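Local coordinates for protein Steely1 (Dictyostelium discoideum, PDB 2H84) that is a probable polyketide synthase, here its C-terminal type III domain, thought to extend and cyclize polyketide chains and making only acylpyrones in vitro, at residues Val23-Ile37 / Glu56-Thr70. Numbering follows the deposited sequence.
Sequences VPGEPISQQSLKDSI and EQSQIKTRHLVRDYT
Ile28 and Arg63 face each other as an antiparallel hydrogen-bonded pair, Ile28 N giving to Arg63 O at 2.8 Å and Arg63 N to Ile28 O at 3.1 Å, while Ser29 and Thr62 form the adjacent non-hydrogen-bonded pair. Past the bridge Gln30 N, in the first turn of the helix, bonds to Lys61 O. The His64 ring is sandwiched: Val23 CG2 sits over one face, 3.6 Å from the ring centroid, and Pro27 CA over the opposite one, both as CH-pi contacts. The ring's edge faces the backbone of the loop 24-26, where ND1 makes weak hydrogen bonds to Pro24 O and Gly25 O. A water donating to Pro24 O and Glu26 O bridges that loop and takes a weak bond from Leu65 N. This two-stranded antiparallel sheet lies apart from the nine-stranded mixed sheet of the thiolase fold, whose strand 15-22 leads into the segment 23-37; helices 30-40 and 45-56 fill most of the connection between its two short strands. On the Ile28 side, CG1 lies anti to the carbonyl carbon (chi1 -58°) and the extended branch brings CD1 over the Asp68 carboxylate and against Leu65 CB, 4.0 Å away. That carboxylate is held by its own chain: Asp68 OD2 closes an Asx turn with Thr70 N and also takes the Thr70 OG1 hydroxyl, both from the same side of its plane. Thr70 CG2 meets Leu33 CD2 at 3.6 Å, and Leu33 CD2 also packs on Leu65 CD1. Leu33 CD1 approaches the Arg63 guanidinium obliquely; Arg63 NH1 bonds to Phe206 O. At the far end Lys34 NZ forms a salt bridge with Glu56 OE2, 3.3 Å, on the anti side of the carboxylate.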
loop_
_atom_site.group_PDB
_atom_site.type_symbol
_atom_site.label_atom_id
_atom_site.label_comp_id
_atom_site.label_asym_id
_atom_site.label_seq_id
_atom_site.Cartn_x
_atom_site.Cartn_y
_atom_site.Cartn_z
ATOM N N VAL A 23 10.328 15.671 12.165
ATOM C CA VAL A 23 11.270 15.845 11.070
ATOM C C VAL A 23 12.690 15.527 11.497
ATOM O O VAL A 23 13.031 15.621 12.673
ATOM C CB VAL A 23 11.230 17.297 10.507
ATOM C CG1 VAL A 23 9.907 17.548 9.841
ATOM C CG2 VAL A 23 11.467 18.307 11.622
ATOM N N PRO A 24 13.539 15.140 10.543
ATOM C CA PRO A 24 14.926 14.818 10.857
ATOM C C PRO A 24 15.776 16.059 11.079
ATOM O O PRO A 24 15.770 16.977 10.260
ATOM C CB PRO A 24 15.371 14.020 9.645
ATOM C CG PRO A 24 14.583 14.608 8.561
ATOM C CD PRO A 24 13.227 14.825 9.144
ATOM N N GLY A 25 16.488 16.075 12.205
ATOM C CA GLY A 25 17.377 17.173 12.544
ATOM C C GLY A 25 16.797 18.572 12.583
ATOM O O GLY A 25 15.592 18.765 12.789
ATOM N N GLU A 26 17.682 19.549 12.389
ATOM C CA GLU A 26 17.324 20.966 12.391
ATOM C C GLU A 26 17.045 21.493 10.981
ATOM O O GLU A 26 17.379 20.854 9.986
ATOM C CB GLU A 26 18.454 21.786 13.014
ATOM C CG GLU A 26 18.707 21.511 14.477
ATOM C CD GLU A 26 17.558 21.960 15.341
ATOM O OE1 GLU A 26 16.492 21.310 15.306
ATOM O OE2 GLU A 26 17.713 22.975 16.047
ATOM N N PRO A 27 16.424 22.676 10.882
ATOM C CA PRO A 27 16.121 23.250 9.570
ATOM C C PRO A 27 17.409 23.601 8.854
ATOM O O PRO A 27 18.216 24.371 9.376
ATOM C CB PRO A 27 15.314 24.498 9.913
ATOM C CG PRO A 27 14.670 24.145 11.207
ATOM C CD PRO A 27 15.790 23.463 11.951
ATOM N N ILE A 28 17.608 23.033 7.670
ATOM C CA ILE A 28 18.805 23.323 6.889
ATOM C C ILE A 28 18.491 24.499 5.963
ATOM O O ILE A 28 17.438 24.532 5.319
ATOM C CB ILE A 28 19.245 22.097 6.047
ATOM C CG1 ILE A 28 19.507 20.900 6.971
ATOM C CG2 ILE A 28 20.493 22.444 5.241
ATOM C CD1 ILE A 28 19.891 19.621 6.254
ATOM N N SER A 29 19.403 25.467 5.915
ATOM C CA SER A 29 19.238 26.652 5.078
ATOM C C SER A 29 19.172 26.292 3.606
ATOM O O SER A 29 19.990 25.510 3.124
ATOM C CB SER A 29 20.405 27.604 5.300
ATOM O OG SER A 29 20.291 28.713 4.437
ATOM N N GLN A 30 18.201 26.857 2.892
ATOM C CA GLN A 30 18.057 26.587 1.464
ATOM C C GLN A 30 19.213 27.223 0.721
ATOM O O GLN A 30 19.612 26.747 -0.340
ATOM C CB GLN A 30 16.737 27.145 0.934
ATOM C CG GLN A 30 15.737 26.065 0.524
ATOM C CD GLN A 30 16.126 25.342 -0.759
ATOM O OE1 GLN A 30 15.701 25.716 -1.853
ATOM N NE2 GLN A 30 16.945 24.306 -0.630
ATOM N N GLN A 31 19.753 28.297 1.292
ATOM C CA GLN A 31 20.861 28.998 0.680
ATOM C C GLN A 31 22.151 28.187 0.733
ATOM O O GLN A 31 22.881 28.114 -0.258
ATOM C CB GLN A 31 21.060 30.350 1.352
ATOM C CG GLN A 31 20.963 31.508 0.385
ATOM C CD GLN A 31 22.209 32.359 0.389
ATOM O OE1 GLN A 31 23.313 31.856 0.181
ATOM N NE2 GLN A 31 22.045 33.656 0.621
ATOM N N SER A 32 22.437 27.576 1.881
ATOM C CA SER A 32 23.648 26.771 2.001
ATOM C C SER A 32 23.514 25.504 1.160
ATOM O O SER A 32 24.499 25.042 0.586
ATOM C CB SER A 32 23.939 26.424 3.461
ATOM O OG SER A 32 22.783 25.916 4.084
ATOM N N LEU A 33 22.305 24.950 1.077
ATOM C CA LEU A 33 22.072 23.774 0.241
ATOM C C LEU A 33 22.274 24.233 -1.203
ATOM O O LEU A 33 22.834 23.514 -2.026
ATOM C CB LEU A 33 20.643 23.236 0.411
ATOM C CG LEU A 33 20.269 22.455 1.678
ATOM C CD1 LEU A 33 18.768 22.158 1.648
ATOM C CD2 LEU A 33 21.066 21.155 1.772
ATOM N N LYS A 34 21.819 25.443 -1.502
ATOM C CA LYS A 34 21.995 25.984 -2.833
ATOM C C LYS A 34 23.486 25.941 -3.120
ATOM O O LYS A 34 23.924 25.239 -4.020
ATOM C CB LYS A 34 21.514 27.426 -2.900
ATOM C CG LYS A 34 21.635 28.033 -4.282
ATOM C CD LYS A 34 22.193 29.454 -4.235
ATOM C CE LYS A 34 21.294 30.422 -3.478
ATOM N NZ LYS A 34 21.745 31.833 -3.665
ATOM N N ASP A 35 24.269 26.677 -2.341
ATOM C CA ASP A 35 25.708 26.696 -2.546
ATOM C C ASP A 35 26.232 25.286 -2.718
ATOM O O ASP A 35 26.691 24.907 -3.790
ATOM C CB ASP A 35 26.444 27.327 -1.356
ATOM C CG ASP A 35 25.968 28.728 -1.036
ATOM O OD1 ASP A 35 25.650 29.492 -1.975
ATOM O OD2 ASP A 35 25.932 29.066 0.167
ATOM N N SER A 36 26.149 24.515 -1.641
ATOM C CA SER A 36 26.638 23.138 -1.611
ATOM C C SER A 36 26.282 22.261 -2.787
ATOM O O SER A 36 27.143 21.940 -3.608
ATOM C CB SER A 36 26.191 22.441 -0.323
ATOM O OG SER A 36 26.949 22.902 0.785
ATOM N N ILE A 37 25.023 21.863 -2.885
ATOM C CA ILE A 37 24.676 20.988 -3.983
ATOM C C ILE A 37 24.870 21.563 -5.385
ATOM O O ILE A 37 25.243 20.827 -6.296
ATOM C CB ILE A 37 23.262 20.364 -3.824
ATOM C CG1 ILE A 37 22.346 20.769 -4.920
ATOM C CG2 ILE A 37 22.592 20.837 -2.690
ATOM C CD1 ILE A 37 21.220 19.821 -4.981
ATOM N N GLU A 56 17.408 29.458 -6.124
ATOM C CA GLU A 56 16.996 30.830 -5.884
ATOM C C GLU A 56 15.511 31.005 -6.184
ATOM O O GLU A 56 14.752 31.451 -5.323
ATOM C CB GLU A 56 17.830 31.778 -6.747
ATOM C CG GLU A 56 19.173 32.155 -6.131
ATOM C CD GLU A 56 20.246 32.433 -7.177
ATOM O OE1 GLU A 56 19.912 32.936 -8.279
ATOM O OE2 GLU A 56 21.434 32.157 -6.892
ATOM N N GLN A 57 15.092 30.637 -7.392
ATOM C CA GLN A 57 13.687 30.778 -7.763
ATOM C C GLN A 57 12.754 29.732 -7.173
ATOM O O GLN A 57 11.595 29.647 -7.575
ATOM C CB GLN A 57 13.512 30.791 -9.289
ATOM C CG GLN A 57 13.320 32.203 -9.848
ATOM C CD GLN A 57 12.313 33.017 -9.027
ATOM O OE1 GLN A 57 11.111 33.024 -9.303
ATOM N NE2 GLN A 57 12.806 33.694 -8.005
ATOM N N SER A 58 13.240 28.959 -6.206
ATOM C CA SER A 58 12.430 27.911 -5.582
ATOM C C SER A 58 11.490 28.445 -4.508
ATOM O O SER A 58 10.461 27.831 -4.219
ATOM C CB SER A 58 13.332 26.841 -4.954
ATOM O OG SER A 58 13.966 27.320 -3.784
ATOM N N GLN A 59 11.857 29.576 -3.910
ATOM C CA GLN A 59 11.060 30.194 -2.851
ATOM C C GLN A 59 10.985 29.372 -1.570
ATOM O O GLN A 59 10.062 29.549 -0.778
ATOM C CB GLN A 59 9.641 30.463 -3.333
ATOM C CG GLN A 59 9.511 31.658 -4.245
ATOM C CD GLN A 59 8.137 31.750 -4.870
ATOM O OE1 GLN A 59 7.126 31.700 -4.173
ATOM N NE2 GLN A 59 8.091 31.882 -6.193
ATOM N N ILE A 60 11.939 28.469 -1.371
ATOM C CA ILE A 60 11.965 27.660 -0.163
ATOM C C ILE A 60 13.055 28.224 0.731
ATOM O O ILE A 60 14.160 28.502 0.269
ATOM C CB ILE A 60 12.264 26.188 -0.476
ATOM C CG1 ILE A 60 11.100 25.594 -1.269
ATOM C CG2 ILE A 60 12.498 25.419 0.812
ATOM C CD1 ILE A 60 11.266 24.141 -1.625
ATOM N N LYS A 61 12.740 28.402 2.010
ATOM C CA LYS A 61 13.694 28.963 2.956
ATOM C C LYS A 61 14.505 27.899 3.671
ATOM O O LYS A 61 15.713 28.046 3.833
ATOM C CB LYS A 61 12.961 29.831 3.977
ATOM C CG LYS A 61 13.793 30.980 4.508
ATOM C CD LYS A 61 12.909 32.088 5.068
ATOM C CE LYS A 61 13.727 33.347 5.281
ATOM N NZ LYS A 61 12.985 34.410 5.980
ATOM N N THR A 62 13.836 26.831 4.098
ATOM C CA THR A 62 14.491 25.725 4.797
ATOM C C THR A 62 13.868 24.366 4.483
ATOM O O THR A 62 12.728 24.273 4.020
ATOM C CB THR A 62 14.435 25.897 6.337
ATOM O OG1 THR A 62 13.079 26.135 6.742
ATOM C CG2 THR A 62 15.309 27.043 6.787
ATOM N N ARG A 63 14.642 23.318 4.751
ATOM C CA ARG A 63 14.225 21.937 4.549
ATOM C C ARG A 63 14.930 21.064 5.580
ATOM O O ARG A 63 16.028 21.396 6.038
ATOM C CB ARG A 63 14.597 21.445 3.146
ATOM C CG ARG A 63 13.630 21.845 2.052
ATOM C CD ARG A 63 13.993 21.169 0.745
ATOM N NE ARG A 63 15.263 21.653 0.208
ATOM C CZ ARG A 63 16.020 20.974 -0.651
ATOM N NH1 ARG A 63 15.643 19.776 -1.074
ATOM N NH2 ARG A 63 17.151 21.492 -1.094
ATOM N N HIS A 64 14.288 19.961 5.957
ATOM C CA HIS A 64 14.870 19.014 6.904
ATOM C C HIS A 64 15.271 17.791 6.082
ATOM O O HIS A 64 14.465 17.242 5.328
ATOM C CB HIS A 64 13.847 18.652 7.976
ATOM C CG HIS A 64 13.487 19.800 8.862
ATOM N ND1 HIS A 64 14.080 20.006 10.091
ATOM C CD2 HIS A 64 12.630 20.831 8.682
ATOM C CE1 HIS A 64 13.601 21.113 10.627
ATOM N NE2 HIS A 64 12.720 21.634 9.792
ATOM N N LEU A 65 16.519 17.367 6.217
ATOM C CA LEU A 65 16.996 16.248 5.420
ATOM C C LEU A 65 17.777 15.210 6.201
ATOM O O LEU A 65 18.670 15.553 6.966
ATOM C CB LEU A 65 17.888 16.774 4.292
ATOM C CG LEU A 65 17.405 17.977 3.486
ATOM C CD1 LEU A 65 18.544 18.488 2.645
ATOM C CD2 LEU A 65 16.230 17.596 2.630
ATOM N N VAL A 66 17.443 13.938 5.991
ATOM C CA VAL A 66 18.147 12.855 6.651
ATOM C C VAL A 66 19.568 12.925 6.101
ATOM O O VAL A 66 20.526 12.612 6.803
ATOM C CB VAL A 66 17.505 11.486 6.322
ATOM C CG1 VAL A 66 18.394 10.346 6.800
ATOM C CG2 VAL A 66 16.149 11.384 6.986
ATOM N N ARG A 67 19.702 13.340 4.842
ATOM C CA ARG A 67 21.020 13.483 4.230
ATOM C C ARG A 67 21.298 14.960 4.000
ATOM O O ARG A 67 20.792 15.557 3.060
ATOM C CB ARG A 67 21.110 12.741 2.896
ATOM C CG ARG A 67 22.473 12.890 2.212
ATOM C CD ARG A 67 22.632 11.941 1.039
ATOM N NE ARG A 67 23.890 12.160 0.332
ATOM C CZ ARG A 67 24.679 11.176 -0.089
ATOM N NH1 ARG A 67 24.332 9.919 0.132
ATOM N NH2 ARG A 67 25.813 11.428 -0.725
ATOM N N ASP A 68 22.105 15.545 4.874
ATOM C CA ASP A 68 22.448 16.955 4.785
ATOM C C ASP A 68 23.560 17.135 3.766
ATOM O O ASP A 68 24.735 16.970 4.075
ATOM C CB ASP A 68 22.890 17.466 6.163
ATOM C CG ASP A 68 23.153 18.962 6.182
ATOM O OD1 ASP A 68 23.361 19.533 7.270
ATOM O OD2 ASP A 68 23.168 19.583 5.110
ATOM N N TYR A 69 23.177 17.488 2.549
ATOM C CA TYR A 69 24.138 17.665 1.485
ATOM C C TYR A 69 25.195 18.741 1.708
ATOM O O TYR A 69 26.194 18.782 0.994
ATOM C CB TYR A 69 23.400 17.902 0.165
ATOM C CG TYR A 69 22.735 16.649 -0.358
ATOM C CD1 TYR A 69 21.516 16.212 0.158
ATOM C CD2 TYR A 69 23.360 15.861 -1.325
ATOM C CE1 TYR A 69 20.946 15.021 -0.274
ATOM C CE2 TYR A 69 22.799 14.675 -1.761
ATOM C CZ TYR A 69 21.596 14.258 -1.235
ATOM O OH TYR A 69 21.056 13.068 -1.664
ATOM N N THR A 70 24.998 19.605 2.697
ATOM C CA THR A 70 25.983 20.645 2.953
ATOM C C THR A 70 27.201 20.005 3.601
ATOM O O THR A 70 28.294 20.572 3.577
ATOM C CB THR A 70 25.439 21.762 3.875
ATOM O OG1 THR A 70 25.475 21.335 5.243
ATOM C CG2 THR A 70 24.021 22.087 3.512
HETATM O O HOH W 1 18.113 18.490 8.963
HETATM O O HOH W 2 29.981 22.281 1.890
#